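Local coordinates for protein peptidase M28 (Shewanella amazonensis SB2B, PDB 3IIB) that is a zinc peptidase of family M28 that probably acts as a metallodipeptidase or carboxypeptidase, with two zinc ions in its active site, at residues 35-40 and 258-263; 133-138 and 204-209; 171-176 and 198-203; 235-240 and 298-303. All blocks are in the same frame, centred on the assembly; numbering follows the deposited sequence.

Contacts 1 and 4 lie side by side near the zinc centre, their centres about 13 Å apart, and touch where Leu-258 N meets Tyr-300 O. Contacts 2 and 3 form a second cluster, centres about 7 Å apart, joined by Arg-172; the centres of contacts 3 and 4 are about 29 Å apart, on opposite sides of the chain's centre. Contacts 2, 3 and 4 all reach one large mixed sheet, which long strands such as 220-242 carry from one cluster to the other. Along the chain contact 3 is nested within contact 2, and both within contact 1, whose segments alternate with those of contact 4. Contacts 2 and 3 thus precede all zinc ligands; contact 1 ties an N-terminal loop to them.

Contact 1: 35-40 and 258-263; sequences GPRLAG and LDSWDE
Leu-38 lays its CD1 methyl obliquely against the six-membered part of the Trp-261 indole, 3.6 Å from CZ3, while its CB and CD2 run alongside CB and CG of Asp-262. The hydrogen bonds centre on Arg-37 and Ser-260. The two residues grip each other twice: Arg-37 N gives an almost straight bond to Ser-260 OG (2.9 Å, 173°), and Ser-260 N returns one to Arg-37 O from well above the carbonyl plane. Ser-260 OG in turn donates to Trp-261 O, 2.7 Å away, so the hydroxyl both accepts and donates; its placement between backbone N and carbonyl carbon (chi1 71°) makes this possible. Both segments are loops, and 258-263 leaves strand 247-257 directly after the zinc ligand His-257, beside the di-zinc site of this M28 peptidase. The carboxylate of Asp-259 bonds to Glu-304 N, next to the metal centre, and the indole of Trp-261 meets the zinc ligand His-402 edge-to-face. The Arg-37 chain, bent at chi2 (-132°), turns its guanidinium under Ser-260, whose OG lies over one face. In the guanidinium plane, NE donates to Leu-258 O at 2.8 Å and NH1 to Gly-35 O at 2.8 Å; further bonds to Thr-265 O and Gly-266 O fix its rotation. Two waters fill in: one joins Arg-37 NH2 to Asp-259 O, the other links Ala-39 N to Asp-259 OD2 and Ser-260 O. Pro-36 CB rests 3.4 Å from Asp-262 O, and the Asp-262 carboxylate forms a salt bridge with Arg-75. Glu-263 O bonds to Arg-180 of the second subunit, on whose Gln-88 Pro-36 packs.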
loop_
_atom_site.group_PDB
_atom_site.type_symbol
_atom_site.label_atom_id
_atom_site.label_comp_id
_atom_site.label_asym_id
_atom_site.label_seq_id
_atom_site.Cartn_x
_atom_site.Cartn_y
_atom_site.Cartn_z
ATOM N N GLY A 35 -3.678 18.106 6.924
ATOM C CA GLY A 35 -2.849 17.038 6.404
ATOM C C GLY A 35 -1.688 16.709 7.344
ATOM O O GLY A 35 -1.781 16.929 8.558
ATOM N N PRO A 36 -0.567 16.203 6.786
ATOM C CA PRO A 36 0.546 15.827 7.649
ATOM C C PRO A 36 1.047 17.048 8.377
ATOM O O PRO A 36 1.054 18.133 7.796
ATOM C CB PRO A 36 1.600 15.301 6.669
ATOM C CG PRO A 36 1.241 15.879 5.378
ATOM C CD PRO A 36 -0.248 16.050 5.355
ATOM N N ARG A 37 1.466 16.894 9.631
ATOM C CA ARG A 37 1.885 18.059 10.442
ATOM C C ARG A 37 3.094 17.682 11.323
ATOM O O ARG A 37 3.020 17.512 12.552
ATOM C CB ARG A 37 0.690 18.582 11.269
ATOM C CG ARG A 37 -0.045 17.496 11.964
ATOM C CD ARG A 37 -1.533 17.517 11.833
ATOM N NE ARG A 37 -2.037 16.323 12.496
ATOM C CZ ARG A 37 -2.523 15.248 11.892
ATOM N NH1 ARG A 37 -2.679 15.206 10.574
ATOM N NH2 ARG A 37 -2.853 14.199 12.632
ATOM N N LEU A 38 4.250 17.552 10.646
ATOM C CA LEU A 38 5.499 17.287 11.362
ATOM C C LEU A 38 5.842 18.480 12.223
ATOM O O LEU A 38 5.795 19.637 11.751
ATOM C CB LEU A 38 6.604 17.097 10.330
ATOM C CG LEU A 38 8.012 16.853 10.859
ATOM C CD1 LEU A 38 8.064 15.590 11.723
ATOM C CD2 LEU A 38 8.926 16.772 9.631
ATOM N N ALA A 39 6.205 18.212 13.474
ATOM C CA ALA A 39 6.604 19.290 14.369
ATOM C C ALA A 39 7.736 20.073 13.726
ATOM O O ALA A 39 8.656 19.479 13.131
ATOM C CB ALA A 39 7.059 18.723 15.744
ATOM N N GLY A 40 7.667 21.389 13.839
ATOM C CA GLY A 40 8.733 22.249 13.332
ATOM C C GLY A 40 8.583 22.620 11.864
ATOM O O GLY A 40 9.243 23.555 11.380
ATOM N N LEU A 258 -1.135 16.117 18.498
ATOM C CA LEU A 258 -1.593 16.815 17.307
ATOM C C LEU A 258 -0.616 16.665 16.176
ATOM O O LEU A 258 -0.979 16.843 14.990
ATOM C CB LEU A 258 -1.776 18.312 17.637
ATOM C CG LEU A 258 -2.382 19.202 16.547
ATOM C CD1 LEU A 258 -3.726 18.620 16.039
ATOM C CD2 LEU A 258 -2.508 20.646 17.059
ATOM N N ASP A 259 0.636 16.359 16.500
ATOM C CA ASP A 259 1.640 16.274 15.441
ATOM C C ASP A 259 1.598 14.890 14.768
ATOM O O ASP A 259 0.989 13.944 15.293
ATOM C CB ASP A 259 3.030 16.571 15.994
ATOM C CG ASP A 259 3.541 15.467 16.966
ATOM O OD1 ASP A 259 2.790 15.082 17.902
ATOM O OD2 ASP A 259 4.691 14.985 16.812
ATOM N N SER A 260 2.318 14.764 13.653
ATOM C CA SER A 260 2.385 13.504 12.931
ATOM C C SER A 260 3.664 13.465 12.170
ATOM O O SER A 260 4.407 14.452 12.148
ATOM C CB SER A 260 1.224 13.362 11.919
ATOM O OG SER A 260 1.317 14.226 10.779
ATOM N N TRP A 261 3.927 12.313 11.550
ATOM C CA TRP A 261 4.934 12.253 10.461
ATOM C C TRP A 261 4.353 12.858 9.167
ATOM O O TRP A 261 3.135 13.204 9.092
ATOM C CB TRP A 261 5.523 10.846 10.299
ATOM C CG TRP A 261 6.482 10.617 11.447
ATOM C CD1 TRP A 261 6.204 9.984 12.606
ATOM C CD2 TRP A 261 7.772 11.218 11.612
ATOM N NE1 TRP A 261 7.282 10.052 13.467
ATOM C CE2 TRP A 261 8.254 10.826 12.887
ATOM C CE3 TRP A 261 8.567 12.055 10.810
ATOM C CZ2 TRP A 261 9.494 11.228 13.368
ATOM C CZ3 TRP A 261 9.807 12.447 11.281
ATOM C CH2 TRP A 261 10.264 12.037 12.543
ATOM N N ASP A 262 5.234 13.011 8.184
ATOM C CA ASP A 262 4.996 13.982 7.138
ATOM C C ASP A 262 4.559 13.420 5.801
ATOM O O ASP A 262 4.283 14.212 4.895
ATOM C CB ASP A 262 6.244 14.884 6.940
ATOM C CG ASP A 262 7.531 14.122 6.810
ATOM O OD1 ASP A 262 7.748 13.062 7.464
ATOM O OD2 ASP A 262 8.411 14.593 6.050
ATOM N N GLU A 263 4.551 12.091 5.654
ATOM C CA GLU A 263 4.318 11.467 4.330
ATOM C C GLU A 263 2.906 10.954 4.078
ATOM O O GLU A 263 2.537 10.732 2.905
ATOM C CB GLU A 263 5.349 10.366 4.055
ATOM C CG GLU A 263 6.799 10.873 4.212
ATOM C CD GLU A 263 7.791 9.995 3.478
ATOM O OE1 GLU A 263 7.944 8.856 3.906
ATOM O OE2 GLU A 263 8.418 10.458 2.486
HETATM O O HOH W 1 -1.714 13.642 15.302
HETATM O O HOH W 2 5.915 15.528 14.512
#

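Contact 2: 133-138 and 204-209; sequences FIDAKT and PDADLI
Phe-133, at the end of strand 131-134, turns its ring toward helix 203-213 and meets two residues one helical turn apart. The CB of Ala-206 comes to the ring edge, near its plane, 3.9 Å from CZ, and the CG2 branch of Ile-209 approaches CE2 obliquely at 3.7 Å. The ring reaches them because its CG stands opposite the backbone N (chi1 167°), and the Phe-133 and Ile-209 side chains run antiparallel past one another. Next, where the chain leaves the strand, Asp-135 brings OD1 to 3.8 Å from Ala-206 CB; this carboxylate is held by salt bridges to Arg-112 and Arg-172. Lys-137 then stretches its extended chain across Asp-207 at about a right angle. Its NZ stays 4.5 Å from Asp-207 OD1, too far for a salt bridge, and that carboxylate pairs with Arg-172 instead. The contact thus packs the first turns of helix 203-213 on strand 131-134; the neighbouring parallel strand 168-172 meets the same helix through Arg-172 and Ile-170. Chemically, apolar packing by Phe-133 gives way to a charged margin in which Arg-172 lies between Asp-135 and Asp-207, 5.7 Å apart at their OD1 atoms, and probably offsets the repulsion between them.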
loop_
_atom_site.group_PDB
_atom_site.type_symbol
_atom_site.label_atom_id
_atom_site.label_comp_id
_atom_site.label_asym_id
_atom_site.label_seq_id
_atom_site.Cartn_x
_atom_site.Cartn_y
_atom_site.Cartn_z
ATOM N N PHE A 133 22.278 -3.608 7.349
ATOM C CA PHE A 133 20.869 -3.904 7.045
ATOM C C PHE A 133 20.296 -4.719 8.210
ATOM O O PHE A 133 20.661 -5.869 8.408
ATOM C CB PHE A 133 20.772 -4.620 5.675
ATOM C CG PHE A 133 19.428 -5.253 5.364
ATOM C CD1 PHE A 133 18.216 -4.573 5.597
ATOM C CD2 PHE A 133 19.376 -6.557 4.863
ATOM C CE1 PHE A 133 16.988 -5.191 5.334
ATOM C CE2 PHE A 133 18.173 -7.156 4.568
ATOM C CZ PHE A 133 16.976 -6.491 4.822
ATOM N N ILE A 134 19.409 -4.108 8.998
ATOM C CA ILE A 134 18.694 -4.821 10.031
ATOM C C ILE A 134 17.389 -5.318 9.435
ATOM O O ILE A 134 16.591 -4.514 8.929
ATOM C CB ILE A 134 18.352 -3.923 11.258
ATOM C CG1 ILE A 134 19.611 -3.393 11.948
ATOM C CG2 ILE A 134 17.396 -4.716 12.252
ATOM C CD1 ILE A 134 19.377 -2.384 13.128
ATOM N N ASP A 135 17.190 -6.642 9.466
ATOM C CA ASP A 135 16.080 -7.276 8.784
ATOM C C ASP A 135 14.904 -7.677 9.694
ATOM O O ASP A 135 13.944 -8.288 9.211
ATOM C CB ASP A 135 16.570 -8.511 8.036
ATOM C CG ASP A 135 15.486 -9.154 7.180
ATOM O OD1 ASP A 135 14.814 -8.451 6.387
ATOM O OD2 ASP A 135 15.332 -10.389 7.288
ATOM N N ALA A 136 14.939 -7.324 10.974
ATOM C CA ALA A 136 13.927 -7.833 11.896
ATOM C C ALA A 136 12.496 -7.546 11.425
ATOM O O ALA A 136 12.156 -6.426 11.176
ATOM C CB ALA A 136 14.113 -7.239 13.290
ATOM N N LYS A 137 11.668 -8.584 11.383
ATOM C CA LYS A 137 10.265 -8.486 11.030
ATOM C C LYS A 137 9.466 -8.218 12.285
ATOM O O LYS A 137 9.783 -8.754 13.338
ATOM C CB LYS A 137 9.778 -9.803 10.413
ATOM C CG LYS A 137 10.344 -10.074 9.039
ATOM C CD LYS A 137 9.791 -11.385 8.456
ATOM C CE LYS A 137 10.355 -11.666 7.083
ATOM N NZ LYS A 137 9.975 -13.037 6.617
ATOM N N THR A 138 8.433 -7.398 12.153
ATOM C CA THR A 138 7.588 -7.010 13.280
ATOM C C THR A 138 6.351 -7.901 13.309
ATOM O O THR A 138 5.614 -7.967 12.336
ATOM C CB THR A 138 7.194 -5.545 13.126
ATOM O OG1 THR A 138 8.393 -4.743 13.085
ATOM C CG2 THR A 138 6.305 -5.050 14.285
ATOM N N PRO A 204 8.425 -5.583 1.305
ATOM C CA PRO A 204 8.749 -6.375 0.101
ATOM C C PRO A 204 10.203 -6.167 -0.354
ATOM O O PRO A 204 10.852 -7.085 -0.817
ATOM C CB PRO A 204 7.734 -5.868 -0.926
ATOM C CG PRO A 204 6.531 -5.467 -0.055
ATOM C CD PRO A 204 7.190 -4.795 1.116
ATOM N N ASP A 205 10.725 -4.948 -0.194
ATOM C CA ASP A 205 12.109 -4.703 -0.583
ATOM C C ASP A 205 13.125 -5.462 0.313
ATOM O O ASP A 205 14.152 -5.945 -0.142
ATOM C CB ASP A 205 12.387 -3.190 -0.564
ATOM C CG ASP A 205 11.741 -2.481 -1.712
ATOM O OD1 ASP A 205 12.007 -2.879 -2.871
ATOM O OD2 ASP A 205 10.975 -1.523 -1.443
ATOM N N ALA A 206 12.816 -5.579 1.593
ATOM C CA ALA A 206 13.658 -6.311 2.530
ATOM C C ALA A 206 13.585 -7.817 2.170
ATOM O O ALA A 206 14.616 -8.504 2.173
ATOM C CB ALA A 206 13.185 -6.064 3.951
ATOM N N ASP A 207 12.379 -8.289 1.782
ATOM C CA ASP A 207 12.222 -9.671 1.324
ATOM C C ASP A 207 13.105 -9.890 0.071
ATOM O O ASP A 207 13.716 -10.935 -0.093
ATOM C CB ASP A 207 10.794 -10.008 0.916
ATOM C CG ASP A 207 9.830 -9.992 2.059
ATOM O OD1 ASP A 207 10.285 -10.058 3.231
ATOM O OD2 ASP A 207 8.614 -9.867 1.780
ATOM N N LEU A 208 13.118 -8.906 -0.824
ATOM C CA LEU A 208 13.883 -9.020 -2.067
ATOM C C LEU A 208 15.383 -9.133 -1.788
ATOM O O LEU A 208 16.090 -9.949 -2.397
ATOM C CB LEU A 208 13.603 -7.828 -2.981
ATOM C CG LEU A 208 14.414 -7.708 -4.272
ATOM C CD1 LEU A 208 14.111 -8.910 -5.167
ATOM C CD2 LEU A 208 14.030 -6.350 -4.955
ATOM N N ILE A 209 15.865 -8.303 -0.872
ATOM C CA ILE A 209 17.266 -8.284 -0.547
ATOM C C ILE A 209 17.601 -9.679 0.040
ATOM O O ILE A 209 18.613 -10.281 -0.298
ATOM C CB ILE A 209 17.614 -7.181 0.433
ATOM C CG1 ILE A 209 17.550 -5.822 -0.256
ATOM C CG2 ILE A 209 19.035 -7.397 0.995
ATOM C CD1 ILE A 209 17.932 -4.596 0.650
#

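Contact 3: 171-176 and 198-203; sequences IRSIGT and AAAISN
Backbone bonds pair Ile-171 and Arg-172 with Ala-200 and Ile-201 as parallel strands. Ile-171 N donates to Ala-199 O at 2.9 Å, and Ile-171 O receives Ile-201 N at 2.8 Å. Past the strand end, Ile-201 O is gripped twice by one residue: Ser-173 N bonds at 3.0 Å, nearly along the C=O axis, while Ser-173 OG donates at 2.7 Å from above the carbonyl plane. Holding OG beside its own backbone N (chi1 -78°) lets the serine bind with both groups. Strands 168-172 and 198-201 are neighbours in the large mixed sheet, and the second runs straight into helix 203-213, with Ser-202 as its N-cap. At that helix start the side-chain polar bonds gather. Arg-172 NH1 donates to Asn-203 OD1 (2.9 Å, 164°) on a lone pair and in the guanidinium plane, the guanidinium and amide planes lying 39° apart; its other nitrogens are engaged by carboxylates. A water lies 2.9 Å from Asn-203 OD1 and 2.7 Å from Gly-175 O. Apolar contact is lighter: Ile-171 CG1 touches Ala-200 CB at 3.8 Å, on the sheet face covered by helix 145-163, whereas Ile-201 on the other face packs on Ile-209.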
loop_
_atom_site.group_PDB
_atom_site.type_symbol
_atom_site.label_atom_id
_atom_site.label_comp_id
_atom_site.label_asym_id
_atom_site.label_seq_id
_atom_site.Cartn_x
_atom_site.Cartn_y
_atom_site.Cartn_z
ATOM N N ILE A 171 17.020 -0.281 7.235
ATOM C CA ILE A 171 16.267 -1.242 8.019
ATOM C C ILE A 171 15.021 -1.730 7.272
ATOM O O ILE A 171 14.413 -1.002 6.475
ATOM C CB ILE A 171 15.862 -0.693 9.429
ATOM C CG1 ILE A 171 14.778 0.402 9.354
ATOM C CG2 ILE A 171 17.119 -0.307 10.232
ATOM C CD1 ILE A 171 14.237 0.816 10.755
ATOM N N ARG A 172 14.635 -2.968 7.534
ATOM C CA ARG A 172 13.278 -3.371 7.236
ATOM C C ARG A 172 12.334 -2.519 8.064
ATOM O O ARG A 172 12.443 -2.453 9.292
ATOM C CB ARG A 172 13.030 -4.839 7.579
ATOM C CG ARG A 172 11.572 -5.313 7.356
ATOM C CD ARG A 172 11.375 -6.765 7.822
ATOM N NE ARG A 172 12.060 -7.722 6.963
ATOM C CZ ARG A 172 11.528 -8.282 5.876
ATOM N NH1 ARG A 172 10.255 -8.010 5.501
ATOM N NH2 ARG A 172 12.251 -9.141 5.164
ATOM N N SER A 173 11.405 -1.870 7.366
ATOM C CA SER A 173 10.401 -1.021 7.997
ATOM C C SER A 173 9.794 -1.706 9.193
ATOM O O SER A 173 9.492 -2.922 9.153
ATOM C CB SER A 173 9.302 -0.671 7.008
ATOM O OG SER A 173 9.723 0.364 6.116
ATOM N N ILE A 174 9.601 -0.914 10.259
ATOM C CA ILE A 174 9.024 -1.406 11.490
ATOM C C ILE A 174 7.503 -1.411 11.306
ATOM O O ILE A 174 6.782 -0.527 11.779
ATOM C CB ILE A 174 9.468 -0.602 12.746
ATOM C CG1 ILE A 174 10.984 -0.380 12.757
ATOM C CG2 ILE A 174 8.963 -1.338 14.019
ATOM C CD1 ILE A 174 11.820 -1.681 12.716
ATOM N N GLY A 175 7.037 -2.424 10.580
ATOM C CA GLY A 175 5.647 -2.463 10.109
ATOM C C GLY A 175 5.238 -3.884 9.965
ATOM O O GLY A 175 6.084 -4.759 9.774
ATOM N N THR A 176 3.941 -4.111 10.054
ATOM C CA THR A 176 3.384 -5.433 9.923
ATOM C C THR A 176 2.788 -5.708 8.531
ATOM O O THR A 176 2.325 -6.838 8.267
ATOM C CB THR A 176 2.295 -5.629 10.977
ATOM O OG1 THR A 176 1.408 -4.489 10.949
ATOM C CG2 THR A 176 2.901 -5.761 12.351
ATOM N N ALA A 198 20.486 7.102 7.372
ATOM C CA ALA A 198 19.679 6.037 7.953
ATOM C C ALA A 198 18.304 6.067 7.283
ATOM O O ALA A 198 17.657 7.105 7.301
ATOM C CB ALA A 198 19.505 6.263 9.463
ATOM N N ALA A 199 17.876 4.930 6.719
ATOM C CA ALA A 199 16.642 4.825 5.976
ATOM C C ALA A 199 15.956 3.507 6.275
ATOM O O ALA A 199 16.597 2.546 6.692
ATOM C CB ALA A 199 16.928 4.931 4.491
ATOM N N ALA A 200 14.647 3.500 6.082
ATOM C CA ALA A 200 13.827 2.282 6.118
ATOM C C ALA A 200 13.386 1.939 4.699
ATOM O O ALA A 200 13.065 2.834 3.903
ATOM C CB ALA A 200 12.607 2.485 7.008
ATOM N N ILE A 201 13.375 0.638 4.392
ATOM C CA ILE A 201 12.884 0.150 3.119
ATOM C C ILE A 201 11.611 -0.629 3.367
ATOM O O ILE A 201 11.329 -1.030 4.509
ATOM C CB ILE A 201 13.915 -0.676 2.335
ATOM C CG1 ILE A 201 14.233 -2.021 3.043
ATOM C CG2 ILE A 201 15.164 0.151 2.065
ATOM C CD1 ILE A 201 15.351 -2.861 2.373
ATOM N N SER A 202 10.794 -0.753 2.318
ATOM C CA SER A 202 9.523 -1.445 2.455
ATOM C C SER A 202 9.786 -2.883 2.799
ATOM O O SER A 202 10.842 -3.429 2.499
ATOM C CB SER A 202 8.653 -1.371 1.189
ATOM O OG SER A 202 9.133 -2.192 0.135
ATOM N N ASN A 203 8.793 -3.503 3.417
ATOM C CA ASN A 203 8.849 -4.929 3.692
ATOM C C ASN A 203 9.113 -5.820 2.460
ATOM O O ASN A 203 10.005 -6.655 2.527
ATOM C CB ASN A 203 7.610 -5.321 4.497
ATOM C CG ASN A 203 7.849 -5.181 5.990
ATOM O OD1 ASN A 203 8.537 -6.003 6.596
ATOM N ND2 ASN A 203 7.397 -4.069 6.562
HETATM O O HOH W 3 7.747 -6.882 9.290
#

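Contact 4: 235-240 and 298-303; sequences SYNVIA and VLYAAE
Asn-237 uses its side-chain OD1 to take the backbone N-H of Ala-301, at 2.9 Å and almost straight (175°), in the plane of its amide carbonyl. The amide sits there because CG lies beside the backbone N (chi1 -69°), and it stands nearly perpendicular to the Tyr-300 ring, with planes 84° apart. The bond continues the pairing where strand 293-300 has ended. Within the strands, Val-238 and Leu-299 form an antiparallel hydrogen-bonded pair, with N-to-O distances of 3.0 Å from Val-238 N to Leu-299 O and 2.8 Å from Leu-299 N to Val-238 O. The next pair, Ile-239 and Val-298, is non-hydrogen-bonded; their CG1 atoms meet at 4.2 Å, side by side. Val-298 CG1 also lies over one face of the Tyr-300 ring. Beyond the strand, Ala-301 CB fits against Tyr-236 O at 3.4 Å and against Ser-235 OG. A water bonded to Tyr-236 O and Leu-299 O bridges the two backbones.

Farther out, Asn-237 ND2 is held by Gly-309 O and Ser-235 OG by Asp-44 OD1. The turn after Ala-301 leads to Glu-303, seen to bind zinc in this protein though not in this chain, and to the zinc ligand Glu-304. Strand 220-242 is flanked by strand 62-84 and strand 293-300 by strand 247-257, while helix 42-57 covers Val-238 on its face of the sheet.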
loop_
_atom_site.group_PDB
_atom_site.type_symbol
_atom_site.label_atom_id
_atom_site.label_comp_id
_atom_site.label_asym_id
_atom_site.label_seq_id
_atom_site.Cartn_x
_atom_site.Cartn_y
_atom_site.Cartn_z
ATOM N N SER A 235 6.493 25.169 19.028
ATOM C CA SER A 235 5.185 24.609 18.714
ATOM C C SER A 235 4.369 24.834 20.000
ATOM O O SER A 235 4.800 25.553 20.911
ATOM C CB SER A 235 5.296 23.118 18.345
ATOM O OG SER A 235 4.043 22.589 17.891
ATOM N N TYR A 236 3.192 24.244 20.073
ATOM C CA TYR A 236 2.285 24.470 21.175
ATOM C C TYR A 236 1.458 23.238 21.509
ATOM O O TYR A 236 0.968 22.553 20.593
ATOM C CB TYR A 236 1.299 25.590 20.848
ATOM C CG TYR A 236 1.986 26.912 20.624
ATOM C CD1 TYR A 236 2.471 27.254 19.372
ATOM C CD2 TYR A 236 2.182 27.792 21.670
ATOM C CE1 TYR A 236 3.146 28.456 19.187
ATOM C CE2 TYR A 236 2.837 28.974 21.490
ATOM C CZ TYR A 236 3.324 29.290 20.250
ATOM O OH TYR A 236 3.963 30.473 20.052
ATOM N N ASN A 237 1.333 22.991 22.812
ATOM C CA ASN A 237 0.258 22.150 23.363
ATOM C C ASN A 237 -1.017 22.972 23.272
ATOM O O ASN A 237 -1.038 24.144 23.679
ATOM C CB ASN A 237 0.561 21.786 24.819
ATOM C CG ASN A 237 1.750 20.836 24.973
ATOM O OD1 ASN A 237 2.033 20.017 24.094
ATOM N ND2 ASN A 237 2.417 20.917 26.126
ATOM N N VAL A 238 -2.075 22.385 22.715
ATOM C CA VAL A 238 -3.336 23.075 22.537
ATOM C C VAL A 238 -4.326 22.475 23.506
ATOM O O VAL A 238 -4.467 21.224 23.575
ATOM C CB VAL A 238 -3.836 22.951 21.081
ATOM C CG1 VAL A 238 -5.272 23.522 20.899
ATOM C CG2 VAL A 238 -2.850 23.600 20.114
ATOM N N ILE A 239 -4.990 23.346 24.274
ATOM C CA ILE A 239 -5.753 22.892 25.421
ATOM C C ILE A 239 -7.176 23.445 25.342
ATOM O O ILE A 239 -7.395 24.646 25.012
ATOM C CB ILE A 239 -5.071 23.291 26.721
ATOM C CG1 ILE A 239 -3.680 22.594 26.836
ATOM C CG2 ILE A 239 -6.014 22.972 27.931
ATOM C CD1 ILE A 239 -2.778 23.123 27.954
ATOM N N ALA A 240 -8.124 22.573 25.651
ATOM C CA ALA A 240 -9.524 22.991 25.865
ATOM C C ALA A 240 -10.068 22.406 27.127
ATOM O O ALA A 240 -9.681 21.299 27.568
ATOM C CB ALA A 240 -10.409 22.567 24.714
ATOM N N VAL A 298 -6.045 17.805 26.160
ATOM C CA VAL A 298 -4.720 18.296 25.809
ATOM C C VAL A 298 -4.297 17.642 24.509
ATOM O O VAL A 298 -4.248 16.401 24.422
ATOM C CB VAL A 298 -3.640 18.040 26.906
ATOM C CG1 VAL A 298 -2.326 18.637 26.480
ATOM C CG2 VAL A 298 -4.115 18.579 28.217
ATOM N N LEU A 299 -3.996 18.478 23.511
ATOM C CA LEU A 299 -3.543 18.013 22.231
ATOM C C LEU A 299 -2.064 18.340 22.161
ATOM O O LEU A 299 -1.679 19.496 21.980
ATOM C CB LEU A 299 -4.343 18.642 21.085
ATOM C CG LEU A 299 -5.855 18.545 21.159
ATOM C CD1 LEU A 299 -6.537 19.182 19.922
ATOM C CD2 LEU A 299 -6.231 17.063 21.257
ATOM N N TYR A 300 -1.249 17.327 22.416
ATOM C CA TYR A 300 0.164 17.543 22.662
ATOM C C TYR A 300 0.935 17.761 21.391
ATOM O O TYR A 300 0.675 17.138 20.363
ATOM C CB TYR A 300 0.802 16.345 23.420
ATOM C CG TYR A 300 0.366 16.158 24.862
ATOM C CD1 TYR A 300 0.978 16.859 25.861
ATOM C CD2 TYR A 300 -0.624 15.256 25.214
ATOM C CE1 TYR A 300 0.627 16.681 27.207
ATOM C CE2 TYR A 300 -1.004 15.091 26.541
ATOM C CZ TYR A 300 -0.356 15.781 27.527
ATOM O OH TYR A 300 -0.695 15.582 28.846
ATOM N N ALA A 301 1.925 18.639 21.504
ATOM C CA ALA A 301 2.911 18.906 20.480
ATOM C C ALA A 301 4.040 17.885 20.493
ATOM O O ALA A 301 4.489 17.419 21.546
ATOM C CB ALA A 301 3.543 20.351 20.687
ATOM N N ALA A 302 4.534 17.606 19.290
ATOM C CA ALA A 302 5.835 17.016 19.077
ATOM C C ALA A 302 6.009 15.693 19.820
ATOM O O ALA A 302 7.075 15.384 20.313
ATOM C CB ALA A 302 6.944 18.039 19.416
ATOM N N GLU A 303 4.948 14.900 19.871
ATOM C CA GLU A 303 5.058 13.551 20.452
ATOM C C GLU A 303 6.040 12.686 19.667
ATOM O O GLU A 303 6.797 11.934 20.254
ATOM C CB GLU A 303 3.677 12.889 20.550
ATOM C CG GLU A 303 3.706 11.526 21.234
ATOM C CD GLU A 303 4.053 10.371 20.307
ATOM O OE1 GLU A 303 4.020 10.566 19.079
ATOM O OE2 GLU A 303 4.332 9.262 20.806
HETATM O O HOH W 4 3.976 19.749 17.198
HETATM O O HOH W 5 -0.342 20.503 19.761
#